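Local coordinates for protein processed glycerol phosphate lipoteichoic acid synthase 2 (Bacillus subtilis, PDB 2W8D) that belongs to the lipoteichoic acid synthase family, its C-terminal domain having a sulfatase-like fold of the alkaline phosphatase clan with a bound magnesium ion, at residues A[305-310]-A[352-357]. Numbering follows the deposited sequence.
Sequences HKYAGD and ISPKYT
Tyr307 lays one face of its ring on the backbone between Ser353 and Pro354, an example of how a single aromatic side chain can join two sheets without any polar bond between the segments. The carbonyl carbon of Ser353 lies 3.9 Å above the ring plane toward the rim, while the Pro354 nitrogen sits over the ring centre, so the flat peptide bond and the start of the pyrrolidine share one face. Pro354 CG is 3.8 Å from Tyr307 CD1, and its CD approaches CG of the same ring. A chi1 of -78° sets CG of the tyrosine beside the backbone nitrogen and anti to the carbonyl carbon, and the ring projects toward Ser353 and Pro354. Ile352 meets the rim instead: its CG1, trans to the backbone nitrogen (chi1 -174°), comes near the ring plane, 4.0 Å from CE2 of Tyr307, and the two side chains run roughly perpendicular.

The turn beneath the ring is braced from within. Ser353 OG accepts a nearly straight hydrogen bond from Tyr356 N (3.0 Å, 170°), forming an ST motif, and is also hydrogen-bonded to Glu381; Ser353 N binds Tyr356 O.

Segment 305-310 carries strand 308-309, which pairs with strand 70-76 of the large mixed sheet, whereas the turn links strands 351-352 and 356-359 of the five-stranded antiparallel sheet. Ile352 also touches Phe76 of strand 70-76 and Gln286 of helix 281-286.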
loop_
_atom_site.group_PDB
_atom_site.type_symbol
_atom_site.label_atom_id
_atom_site.label_comp_id
_atom_site.label_asym_id
_atom_site.label_seq_id
_atom_site.Cartn_x
_atom_site.Cartn_y
_atom_site.Cartn_z
ATOM N N HIS A 305 -7.954 -9.343 -11.804
ATOM C CA HIS A 305 -6.804 -9.110 -12.712
ATOM C C HIS A 305 -6.730 -7.698 -13.283
ATOM O O HIS A 305 -5.852 -7.385 -14.097
ATOM C CB HIS A 305 -6.769 -10.142 -13.853
ATOM C CG HIS A 305 -6.926 -11.541 -13.373
ATOM N ND1 HIS A 305 -6.062 -12.109 -12.460
ATOM C CD2 HIS A 305 -7.877 -12.471 -13.622
ATOM C CE1 HIS A 305 -6.472 -13.334 -12.174
ATOM N NE2 HIS A 305 -7.564 -13.580 -12.873
ATOM N N LYS A 306 -7.666 -6.863 -12.877
ATOM C CA LYS A 306 -7.639 -5.470 -13.270
ATOM C C LYS A 306 -6.332 -4.791 -12.829
ATOM O O LYS A 306 -5.892 -4.947 -11.703
ATOM C CB LYS A 306 -8.815 -4.734 -12.639
ATOM C CG LYS A 306 -10.171 -5.164 -13.179
ATOM C CD LYS A 306 -11.202 -4.198 -12.673
ATOM C CE LYS A 306 -12.627 -4.678 -12.914
ATOM N NZ LYS A 306 -13.522 -3.772 -12.121
ATOM N N TYR A 307 -5.725 -4.048 -13.742
ATOM C CA TYR A 307 -4.578 -3.172 -13.442
ATOM C C TYR A 307 -5.035 -2.111 -12.446
ATOM O O TYR A 307 -6.153 -1.620 -12.557
ATOM C CB TYR A 307 -4.026 -2.590 -14.752
ATOM C CG TYR A 307 -3.178 -3.605 -15.485
ATOM C CD1 TYR A 307 -3.708 -4.818 -15.934
ATOM C CD2 TYR A 307 -1.827 -3.378 -15.672
ATOM C CE1 TYR A 307 -2.885 -5.783 -16.585
ATOM C CE2 TYR A 307 -1.009 -4.301 -16.313
ATOM C CZ TYR A 307 -1.525 -5.483 -16.753
ATOM O OH TYR A 307 -0.646 -6.324 -17.356
ATOM N N ALA A 308 -4.191 -1.820 -11.450
ATOM C CA ALA A 308 -4.510 -0.903 -10.363
ATOM C C ALA A 308 -3.240 -0.415 -9.689
ATOM O O ALA A 308 -2.243 -1.103 -9.722
ATOM C CB ALA A 308 -5.420 -1.610 -9.315
ATOM N N GLY A 309 -3.281 0.740 -9.028
ATOM C CA GLY A 309 -2.131 1.237 -8.260
ATOM C C GLY A 309 -2.476 1.613 -6.824
ATOM O O GLY A 309 -3.636 1.573 -6.439
ATOM N N ASP A 310 -1.469 1.949 -6.023
ATOM C CA ASP A 310 -1.665 2.384 -4.640
ATOM C C ASP A 310 -2.839 3.333 -4.392
ATOM O O ASP A 310 -3.499 3.164 -3.386
ATOM C CB ASP A 310 -0.416 3.107 -4.115
ATOM C CG ASP A 310 0.698 2.179 -3.804
ATOM O OD1 ASP A 310 0.427 0.996 -3.416
ATOM O OD2 ASP A 310 1.852 2.631 -3.983
ATOM N N ILE A 352 1.841 2.081 -16.781
ATOM C CA ILE A 352 1.534 0.761 -17.276
ATOM C C ILE A 352 0.039 0.622 -17.393
ATOM O O ILE A 352 -0.704 1.169 -16.585
ATOM C CB ILE A 352 2.145 -0.345 -16.423
ATOM C CG1 ILE A 352 1.904 -1.709 -17.083
ATOM C CG2 ILE A 352 1.550 -0.353 -14.984
ATOM C CD1 ILE A 352 2.834 -2.768 -16.603
ATOM N N SER A 353 -0.395 -0.085 -18.431
ATOM C CA SER A 353 -1.799 -0.402 -18.644
ATOM C C SER A 353 -1.896 -1.764 -19.350
ATOM O O SER A 353 -0.885 -2.293 -19.793
ATOM C CB SER A 353 -2.432 0.679 -19.510
ATOM O OG SER A 353 -2.201 0.396 -20.863
ATOM N N PRO A 354 -3.115 -2.323 -19.477
ATOM C CA PRO A 354 -3.189 -3.613 -20.161
ATOM C C PRO A 354 -2.626 -3.530 -21.572
ATOM O O PRO A 354 -2.062 -4.495 -22.057
ATOM C CB PRO A 354 -4.698 -3.919 -20.188
ATOM C CG PRO A 354 -5.247 -3.179 -19.004
ATOM C CD PRO A 354 -4.402 -1.946 -18.861
ATOM N N LYS A 355 -2.787 -2.383 -22.213
ATOM C CA LYS A 355 -2.226 -2.149 -23.541
ATOM C C LYS A 355 -0.710 -1.846 -23.592
ATOM O O LYS A 355 0.034 -2.478 -24.347
ATOM C CB LYS A 355 -2.980 -1.004 -24.239
ATOM C CG LYS A 355 -3.219 -1.297 -25.716
ATOM C CD LYS A 355 -3.499 -0.019 -26.488
ATOM C CE LYS A 355 -3.997 -0.289 -27.885
ATOM N NZ LYS A 355 -4.320 1.014 -28.524
ATOM N N TYR A 356 -0.271 -0.873 -22.799
ATOM C CA TYR A 356 1.071 -0.305 -22.963
ATOM C C TYR A 356 1.858 -0.264 -21.685
ATOM O O TYR A 356 1.298 -0.009 -20.606
ATOM C CB TYR A 356 0.982 1.162 -23.408
ATOM C CG TYR A 356 0.332 1.417 -24.718
ATOM C CD1 TYR A 356 0.744 0.759 -25.871
ATOM C CD2 TYR A 356 -0.669 2.370 -24.825
ATOM C CE1 TYR A 356 0.155 1.046 -27.104
ATOM C CE2 TYR A 356 -1.258 2.650 -26.024
ATOM C CZ TYR A 356 -0.846 1.996 -27.160
ATOM O OH TYR A 356 -1.471 2.299 -28.348
ATOM N N THR A 357 3.157 -0.526 -21.796
ATOM C CA THR A 357 4.087 -0.092 -20.772
ATOM C C THR A 357 5.067 0.953 -21.322
ATOM O O THR A 357 5.751 0.730 -22.340
ATOM C CB THR A 357 4.668 -1.235 -19.853
ATOM O OG1 THR A 357 6.104 -1.191 -19.774
ATOM C CG2 THR A 357 4.174 -2.618 -20.207
#